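Local coordinates for pesticidal crystal protein Cry2Aa (Bacillus thuringiensis serovar kurstaki, PDB 1I5P) that promotes colloid-osmotic lysis by binding to midgut epithelial cells of dipteran and lepidopteran insect larvae, at residues 543-557 with 612-626. Numbering follows the deposited sequence.
Sequences YNLYLRVSSIGNSTI and NSGTPFDLMNIMFVP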
ATOM      1  N   TYR A 543      19.601   4.149 -16.354  1.00 20.49           N
ATOM      2  CA  TYR A 543      18.568   5.000 -15.783  1.00 17.99           C
ATOM      3  C   TYR A 543      19.150   6.117 -14.946  1.00 17.62           C
ATOM      4  O   TYR A 543      20.299   6.049 -14.502  1.00 17.27           O
ATOM      5  CB  TYR A 543      17.648   4.192 -14.855  1.00 14.85           C
ATOM      6  CG  TYR A 543      16.910   3.022 -15.471  1.00 15.32           C
ATOM      7  CD1 TYR A 543      17.507   1.767 -15.573  1.00 14.37           C
ATOM      8  CD2 TYR A 543      15.593   3.166 -15.920  1.00 12.25           C
ATOM      9  CE1 TYR A 543      16.809   0.676 -16.108  1.00 12.77           C
ATOM     10  CE2 TYR A 543      14.891   2.086 -16.459  1.00 12.06           C
ATOM     11  CZ  TYR A 543      15.503   0.847 -16.549  1.00 12.00           C
ATOM     12  OH  TYR A 543      14.805  -0.210 -17.099  1.00 14.56           O
ATOM     13  N   ASN A 544      18.346   7.153 -14.731  1.00 17.96           N
ATOM     14  CA  ASN A 544      18.748   8.237 -13.848  1.00 18.86           C
ATOM     15  C   ASN A 544      18.172   7.799 -12.512  1.00 18.44           C
ATOM     16  O   ASN A 544      16.984   7.480 -12.411  1.00 16.28           O
ATOM     17  CB  ASN A 544      18.117   9.570 -14.248  1.00 24.09           C
ATOM     18  CG  ASN A 544      18.889  10.281 -15.329  1.00 28.67           C
ATOM     19  OD1 ASN A 544      20.120  10.305 -15.314  1.00 32.11           O
ATOM     20  ND2 ASN A 544      18.169  10.884 -16.269  1.00 29.14           N
ATOM     21  N   LEU A 545      19.022   7.744 -11.498  1.00 17.41           N
ATOM     22  CA  LEU A 545      18.577   7.347 -10.180  1.00 16.13           C
ATOM     23  C   LEU A 545      18.105   8.562  -9.407  1.00 17.23           C
ATOM     24  O   LEU A 545      18.839   9.548  -9.265  1.00 16.90           O
ATOM     25  CB  LEU A 545      19.706   6.661  -9.409  1.00 16.48           C
ATOM     26  CG  LEU A 545      19.424   6.306  -7.946  1.00 15.88           C
ATOM     27  CD1 LEU A 545      18.328   5.249  -7.865  1.00 17.42           C
ATOM     28  CD2 LEU A 545      20.704   5.793  -7.296  1.00 15.49           C
ATOM     29  N   TYR A 546      16.869   8.491  -8.924  1.00 14.82           N
ATOM     30  CA  TYR A 546      16.282   9.556  -8.132  1.00 14.72           C
ATOM     31  C   TYR A 546      15.969   8.997  -6.756  1.00 15.95           C
ATOM     32  O   TYR A 546      15.408   7.911  -6.628  1.00 13.56           O
ATOM     33  CB  TYR A 546      14.974  10.061  -8.756  1.00 17.39           C
ATOM     34  CG  TYR A 546      15.124  10.889 -10.012  1.00 18.74           C
ATOM     35  CD1 TYR A 546      15.266  10.280 -11.255  1.00 18.96           C
ATOM     36  CD2 TYR A 546      15.118  12.288  -9.957  1.00 18.65           C
ATOM     37  CE1 TYR A 546      15.397  11.036 -12.421  1.00 21.96           C
ATOM     38  CE2 TYR A 546      15.250  13.054 -11.117  1.00 21.82           C
ATOM     39  CZ  TYR A 546      15.389  12.422 -12.346  1.00 22.98           C
ATOM     40  OH  TYR A 546      15.529  13.177 -13.488  1.00 25.18           O
ATOM     41  N   LEU A 547      16.345   9.730  -5.720  1.00 15.04           N
ATOM     42  CA  LEU A 547      16.040   9.294  -4.370  1.00 16.40           C
ATOM     43  C   LEU A 547      15.047  10.280  -3.795  1.00 15.88           C
ATOM     44  O   LEU A 547      15.320  11.479  -3.731  1.00 15.79           O
ATOM     45  CB  LEU A 547      17.297   9.250  -3.491  1.00 14.70           C
ATOM     46  CG  LEU A 547      18.365   8.212  -3.865  1.00 17.57           C
ATOM     47  CD1 LEU A 547      19.433   8.177  -2.787  1.00 14.71           C
ATOM     48  CD2 LEU A 547      17.734   6.834  -4.015  1.00 11.11           C
ATOM     49  N   ARG A 548      13.874   9.775  -3.425  1.00 15.88           N
ATOM     50  CA  ARG A 548      12.857  10.614  -2.815  1.00 16.38           C
ATOM     51  C   ARG A 548      13.198  10.591  -1.335  1.00 15.74           C
ATOM     52  O   ARG A 548      13.192   9.534  -0.702  1.00 14.81           O
ATOM     53  CB  ARG A 548      11.449  10.055  -3.054  1.00 14.52           C
ATOM     54  CG  ARG A 548      10.361  10.820  -2.306  1.00 14.66           C
ATOM     55  CD  ARG A 548       8.972  10.605  -2.903  1.00 17.16           C
ATOM     56  NE  ARG A 548       8.830  11.238  -4.212  1.00 14.17           N
ATOM     57  CZ  ARG A 548       7.687  11.323  -4.888  1.00 14.73           C
ATOM     58  NH1 ARG A 548       6.571  10.817  -4.380  1.00 14.04           N
ATOM     59  NH2 ARG A 548       7.656  11.920  -6.073  1.00 12.93           N
ATOM     60  N   VAL A 549      13.516  11.757  -0.787  1.00 17.62           N
ATOM     61  CA  VAL A 549      13.897  11.834   0.612  1.00 17.00           C
ATOM     62  C   VAL A 549      13.363  13.075   1.297  1.00 18.25           C
ATOM     63  O   VAL A 549      12.931  14.032   0.649  1.00 16.41           O
ATOM     64  CB  VAL A 549      15.438  11.850   0.771  1.00 17.68           C
ATOM     65  CG1 VAL A 549      16.077  10.826  -0.157  1.00 14.54           C
ATOM     66  CG2 VAL A 549      15.977  13.251   0.472  1.00 15.24           C
ATOM     67  N   SER A 550      13.417  13.047   2.623  1.00 17.16           N
ATOM     68  CA  SER A 550      12.994  14.176   3.434  1.00 18.75           C
ATOM     69  C   SER A 550      14.114  14.415   4.436  1.00 19.41           C
ATOM     70  O   SER A 550      14.586  13.479   5.080  1.00 19.22           O
ATOM     71  CB  SER A 550      11.692  13.870   4.173  1.00 15.94           C
ATOM     72  OG  SER A 550      11.313  14.971   4.984  1.00 16.15           O
ATOM     73  N   SER A 551      14.542  15.664   4.558  1.00 20.94           N
ATOM     74  CA  SER A 551      15.615  15.997   5.481  1.00 24.01           C
ATOM     75  C   SER A 551      15.374  17.379   6.078  1.00 24.48           C
ATOM     76  O   SER A 551      15.718  18.395   5.473  1.00 22.39           O
ATOM     77  CB  SER A 551      16.960  15.965   4.744  1.00 23.92           C
ATOM     78  OG  SER A 551      18.042  16.207   5.628  1.00 27.20           O
ATOM     79  N   ILE A 552      14.762  17.411   7.256  1.00 25.78           N
ATOM     80  CA  ILE A 552      14.499  18.679   7.921  1.00 27.58           C
ATOM     81  C   ILE A 552      15.783  19.045   8.648  1.00 28.04           C
ATOM     82  O   ILE A 552      15.867  19.002   9.873  1.00 28.67           O
ATOM     83  CB  ILE A 552      13.341  18.563   8.921  1.00 26.65           C
ATOM     84  CG1 ILE A 552      12.196  17.759   8.298  1.00 24.15           C
ATOM     85  CG2 ILE A 552      12.863  19.955   9.314  1.00 23.26           C
ATOM     86  CD1 ILE A 552      11.696  18.317   6.977  1.00 21.71           C
ATOM     87  N   GLY A 553      16.784  19.387   7.850  1.00 30.09           N
ATOM     88  CA  GLY A 553      18.095  19.736   8.353  1.00 30.45           C
ATOM     89  C   GLY A 553      19.051  19.309   7.261  1.00 31.72           C
ATOM     90  O   GLY A 553      18.608  18.821   6.219  1.00 28.67           O
ATOM     91  N   ASN A 554      20.350  19.485   7.473  1.00 33.58           N
ATOM     92  CA  ASN A 554      21.320  19.093   6.461  1.00 34.03           C
ATOM     93  C   ASN A 554      21.766  17.650   6.594  1.00 32.73           C
ATOM     94  O   ASN A 554      21.896  17.116   7.696  1.00 32.03           O
ATOM     95  CB  ASN A 554      22.548  19.997   6.502  1.00 38.82           C
ATOM     96  CG  ASN A 554      22.294  21.350   5.888  1.00 43.30           C
ATOM     97  OD1 ASN A 554      21.750  21.457   4.791  1.00 46.79           O
ATOM     98  ND2 ASN A 554      22.699  22.400   6.594  1.00 46.58           N
ATOM     99  N   SER A 555      21.995  17.032   5.444  1.00 29.73           N
ATOM    100  CA  SER A 555      22.434  15.654   5.384  1.00 28.38           C
ATOM    101  C   SER A 555      23.249  15.455   4.113  1.00 25.93           C
ATOM    102  O   SER A 555      23.184  16.269   3.189  1.00 25.73           O
ATOM    103  CB  SER A 555      21.224  14.714   5.398  1.00 28.37           C
ATOM    104  OG  SER A 555      20.293  15.059   4.385  1.00 34.06           O
ATOM    105  N   THR A 556      24.028  14.382   4.074  1.00 23.62           N
ATOM    106  CA  THR A 556      24.848  14.088   2.910  1.00 22.23           C
ATOM    107  C   THR A 556      24.563  12.671   2.438  1.00 21.03           C
ATOM    108  O   THR A 556      24.587  11.724   3.228  1.00 20.87           O
ATOM    109  CB  THR A 556      26.348  14.215   3.234  1.00 23.42           C
ATOM    110  OG1 THR A 556      26.622  15.543   3.695  1.00 25.34           O
ATOM    111  CG2 THR A 556      27.191  13.930   1.992  1.00 21.01           C
ATOM    112  N   ILE A 557      24.295  12.529   1.146  1.00 21.02           N
ATOM    113  CA  ILE A 557      24.002  11.226   0.576  1.00 19.71           C
ATOM    114  C   ILE A 557      25.156  10.714  -0.278  1.00 19.07           C
ATOM    115  O   ILE A 557      25.656  11.420  -1.153  1.00 17.17           O
ATOM    116  CB  ILE A 557      22.733  11.272  -0.303  1.00 19.16           C
ATOM    117  CG1 ILE A 557      21.556  11.837   0.491  1.00 19.20           C
ATOM    118  CG2 ILE A 557      22.384   9.870  -0.782  1.00 20.45           C
ATOM    119  CD1 ILE A 557      20.302  12.026  -0.334  1.00 20.64           C
ATOM    120  N   ASN A 612      24.433  15.412   8.975  1.00 29.36           N
ATOM    121  CA  ASN A 612      25.185  16.600   9.338  1.00 30.71           C
ATOM    122  C   ASN A 612      24.548  17.356  10.500  1.00 32.30           C
ATOM    123  O   ASN A 612      25.194  17.588  11.524  1.00 30.62           O
ATOM    124  CB  ASN A 612      25.320  17.520   8.124  1.00 30.53           C
ATOM    125  CG  ASN A 612      25.960  16.822   6.936  1.00 31.64           C
ATOM    126  OD1 ASN A 612      25.291  16.511   5.953  1.00 35.66           O
ATOM    127  ND2 ASN A 612      27.259  16.569   7.026  1.00 29.40           N
ATOM    128  N   SER A 613      23.280  17.731  10.349  1.00 32.76           N
ATOM    129  CA  SER A 613      22.580  18.472  11.393  1.00 33.32           C
ATOM    130  C   SER A 613      22.183  17.634  12.609  1.00 33.45           C
ATOM    131  O   SER A 613      21.773  18.176  13.632  1.00 33.80           O
ATOM    132  CB  SER A 613      21.336  19.144  10.810  1.00 34.62           C
ATOM    133  OG  SER A 613      21.686  20.183   9.912  1.00 37.77           O
ATOM    134  N   GLY A 614      22.304  16.317  12.508  1.00 33.64           N
ATOM    135  CA  GLY A 614      21.929  15.479  13.631  1.00 32.30           C
ATOM    136  C   GLY A 614      20.455  15.117  13.567  1.00 32.08           C
ATOM    137  O   GLY A 614      19.989  14.225  14.281  1.00 31.99           O
ATOM    138  N   THR A 615      19.713  15.824  12.718  1.00 29.32           N
ATOM    139  CA  THR A 615      18.290  15.556  12.541  1.00 28.21           C
ATOM    140  C   THR A 615      18.117  14.280  11.721  1.00 26.31           C
ATOM    141  O   THR A 615      18.945  13.966  10.865  1.00 25.93           O
ATOM    142  CB  THR A 615      17.592  16.712  11.815  1.00 29.17           C
ATOM    143  OG1 THR A 615      18.447  17.203  10.776  1.00 32.76           O
ATOM    144  CG2 THR A 615      17.277  17.837  12.785  1.00 30.98           C
ATOM    145  N   PRO A 616      17.028  13.537  11.964  1.00 24.91           N
ATOM    146  CA  PRO A 616      16.746  12.288  11.253  1.00 24.82           C
ATOM    147  C   PRO A 616      16.650  12.483   9.753  1.00 23.12           C
ATOM    148  O   PRO A 616      16.411  13.589   9.276  1.00 21.95           O
ATOM    149  CB  PRO A 616      15.419  11.837  11.860  1.00 24.68           C
ATOM    150  CG  PRO A 616      15.466  12.434  13.240  1.00 27.00           C
ATOM    151  CD  PRO A 616      15.954  13.822  12.927  1.00 24.79           C
ATOM    152  N   PHE A 617      16.845  11.395   9.017  1.00 21.04           N
ATOM    153  CA  PHE A 617      16.766  11.418   7.562  1.00 20.39           C
ATOM    154  C   PHE A 617      15.741  10.377   7.133  1.00 19.43           C
ATOM    155  O   PHE A 617      15.748   9.247   7.621  1.00 19.91           O
ATOM    156  CB  PHE A 617      18.132  11.087   6.954  1.00 19.54           C
ATOM    157  CG  PHE A 617      18.146  11.038   5.445  1.00 20.05           C
ATOM    158  CD1 PHE A 617      18.627  12.116   4.707  1.00 18.70           C
ATOM    159  CD2 PHE A 617      17.716   9.897   4.763  1.00 18.75           C
ATOM    160  CE1 PHE A 617      18.689  12.063   3.319  1.00 19.23           C
ATOM    161  CE2 PHE A 617      17.774   9.833   3.370  1.00 16.15           C
ATOM    162  CZ  PHE A 617      18.261  10.918   2.648  1.00 18.94           C
ATOM    163  N   ASP A 618      14.852  10.759   6.225  1.00 18.38           N
ATOM    164  CA  ASP A 618      13.835   9.838   5.726  1.00 18.65           C
ATOM    165  C   ASP A 618      14.135   9.408   4.296  1.00 17.62           C
ATOM    166  O   ASP A 618      14.111  10.228   3.380  1.00 15.98           O
ATOM    167  CB  ASP A 618      12.448  10.488   5.751  1.00 20.18           C
ATOM    168  CG  ASP A 618      11.758  10.360   7.102  1.00 21.85           C
ATOM    169  OD1 ASP A 618      11.185   9.288   7.388  1.00 19.38           O
ATOM    170  OD2 ASP A 618      11.789  11.336   7.877  1.00 25.02           O
ATOM    171  N   LEU A 619      14.424   8.124   4.110  1.00 17.09           N
ATOM    172  CA  LEU A 619      14.668   7.584   2.776  1.00 16.24           C
ATOM    173  C   LEU A 619      13.258   7.123   2.405  1.00 14.31           C
ATOM    174  O   LEU A 619      12.773   6.118   2.931  1.00 13.74           O
ATOM    175  CB  LEU A 619      15.605   6.376   2.840  1.00 15.72           C
ATOM    176  CG  LEU A 619      16.617   6.165   1.707  1.00 19.91           C
ATOM    177  CD1 LEU A 619      16.825   4.670   1.534  1.00 15.38           C
ATOM    178  CD2 LEU A 619      16.146   6.791   0.401  1.00 16.07           C
ATOM    179  N   MET A 620      12.605   7.861   1.510  1.00 14.63           N
ATOM    180  CA  MET A 620      11.226   7.560   1.132  1.00 13.06           C
ATOM    181  C   MET A 620      10.973   6.682  -0.089  1.00 12.93           C
ATOM    182  O   MET A 620      10.076   5.832  -0.062  1.00 12.80           O
ATOM    183  CB  MET A 620      10.462   8.875   1.012  1.00 13.97           C
ATOM    184  CG  MET A 620      10.491   9.663   2.318  1.00 12.29           C
ATOM    185  SD  MET A 620       9.876  11.329   2.151  1.00 12.97           S
ATOM    186  CE  MET A 620       8.111  10.985   2.059  1.00 10.51           C
ATOM    187  N   ASN A 621      11.726   6.891  -1.166  1.00 11.71           N
ATOM    188  CA  ASN A 621      11.560   6.066  -2.357  1.00 12.17           C
ATOM    189  C   ASN A 621      12.828   6.036  -3.191  1.00 13.13           C
ATOM    190  O   ASN A 621      13.632   6.970  -3.174  1.00 12.06           O
ATOM    191  CB  ASN A 621      10.400   6.558  -3.231  1.00 11.97           C
ATOM    192  CG  ASN A 621       9.712   5.415  -3.993  1.00 15.61           C
ATOM    193  OD1 ASN A 621      10.276   4.328  -4.162  1.00 11.81           O
ATOM    194  ND2 ASN A 621       8.487   5.664  -4.456  1.00 12.22           N
ATOM    195  N   ILE A 622      12.988   4.943  -3.921  1.00 13.16           N
ATOM    196  CA  ILE A 622      14.133   4.746  -4.791  1.00 13.93           C
ATOM    197  C   ILE A 622      13.528   4.547  -6.167  1.00 14.24           C
ATOM    198  O   ILE A 622      12.800   3.579  -6.397  1.00 15.73           O
ATOM    199  CB  ILE A 622      14.929   3.481  -4.376  1.00 13.97           C
ATOM    200  CG1 ILE A 622      15.426   3.631  -2.936  1.00 13.53           C
ATOM    201  CG2 ILE A 622      16.105   3.258  -5.324  1.00 11.44           C
ATOM    202  CD1 ILE A 622      15.907   2.320  -2.308  1.00 13.28           C
ATOM    203  N   MET A 623      13.808   5.457  -7.086  1.00 13.54           N
ATOM    204  CA  MET A 623      13.239   5.318  -8.415  1.00 18.10           C
ATOM    205  C   MET A 623      14.218   5.470  -9.558  1.00 16.04           C
ATOM    206  O   MET A 623      14.994   6.427  -9.613  1.00 15.78           O
ATOM    207  CB  MET A 623      12.080   6.297  -8.604  1.00 19.58           C
ATOM    208  CG  MET A 623      12.375   7.682  -8.121  1.00 29.28           C
ATOM    209  SD  MET A 623      11.571   8.005  -6.554  1.00 32.70           S
ATOM    210  CE  MET A 623      11.417   9.784  -6.676  1.00 26.54           C
ATOM    211  N   PHE A 624      14.176   4.494 -10.462  1.00 15.31           N
ATOM    212  CA  PHE A 624      15.021   4.485 -11.646  1.00 14.46           C
ATOM    213  C   PHE A 624      14.139   4.953 -12.794  1.00 14.13           C
ATOM    214  O   PHE A 624      13.102   4.349 -13.087  1.00 12.75           O
ATOM    215  CB  PHE A 624      15.555   3.079 -11.922  1.00 15.40           C
ATOM    216  CG  PHE A 624      16.409   2.533 -10.816  1.00 16.76           C
ATOM    217  CD1 PHE A 624      15.831   2.019  -9.667  1.00 16.33           C
ATOM    218  CD2 PHE A 624      17.797   2.565 -10.911  1.00 18.27           C
ATOM    219  CE1 PHE A 624      16.617   1.540  -8.624  1.00 16.95           C
ATOM    220  CE2 PHE A 624      18.598   2.086  -9.865  1.00 15.75           C
ATOM    221  CZ  PHE A 624      18.000   1.575  -8.722  1.00 16.57           C
ATOM    222  N   VAL A 625      14.555   6.038 -13.431  1.00 13.06           N
ATOM    223  CA  VAL A 625      13.793   6.619 -14.520  1.00 14.49           C
ATOM    224  C   VAL A 625      14.618   6.638 -15.806  1.00 13.64           C
ATOM    225  O   VAL A 625      15.818   6.909 -15.774  1.00 13.82           O
ATOM    226  CB  VAL A 625      13.374   8.060 -14.142  1.00 14.97           C
ATOM    227  CG1 VAL A 625      12.497   8.661 -15.225  1.00 16.95           C
ATOM    228  CG2 VAL A 625      12.645   8.037 -12.796  1.00 13.82           C
ATOM    229  N   PRO A 626      13.987   6.331 -16.951  1.00 13.83           N
ATOM    230  CA  PRO A 626      14.724   6.342 -18.213  1.00 14.66           C
ATOM    231  C   PRO A 626      15.422   7.684 -18.341  1.00 15.64           C
ATOM    232  O   PRO A 626      14.819   8.738 -18.110  1.00 16.88           O
ATOM    233  CB  PRO A 626      13.624   6.122 -19.238  1.00 12.05           C
ATOM    234  CG  PRO A 626      12.734   5.150 -18.508  1.00 10.99           C
ATOM    235  CD  PRO A 626      12.616   5.837 -17.161  1.00 14.48           C
TER
HETATM  236  O   HOH W   1      15.198  11.285 -15.937  1.00 26.36           O
HETATM  237  O   HOH W   2      11.978  14.006   7.258  1.00 19.25           O
HETATM  238  O   HOH W   3      14.349  15.160   8.724  1.00 23.76           O
HETATM  239  O   HOH W   4      20.818  15.678   9.604  1.00 24.67           O
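R548 and M623 meet on one face of an antiparallel strand pair, 543-550 against 617-626. In R548, CB lies 3.6 Å from CE of M623 and also touches CB of N621. CG, anti to the backbone N (chi1 174°), meets CB of M620. NE passes 3.9 Å from CE of M623 and forms a salt bridge with D589 OD1; NH2 bonds to S260 O, and the charged group makes a cation-pi contact with F587. An arginine suits this buried position because its methylene stem packs against methionines while its charged end finds a carboxylate, a backbone carbonyl and an aromatic ring. The backbone O of R548 accepts two bonds, from M620 N (2.8 Å) and N621 N, the mark of a classic beta bulge. M623, flexible and unbranched, bends at chi2 (-104°) and reaches R548. On the opposite face, CD1 of L545 sits over the F624 ring, a CH-pi contact 18° off the normal, and CZ of F617 lies 3.5 Å from CB of V549; branched and aromatic apolar side chains suit this buried face. Strand 585-597 flanks 541-550 and strand 493-496 flanks 617-626 in one sheet of the C-terminal lectin-like sandwich; L545, I622 and F617 pack against strand 602-610 of the other sheet.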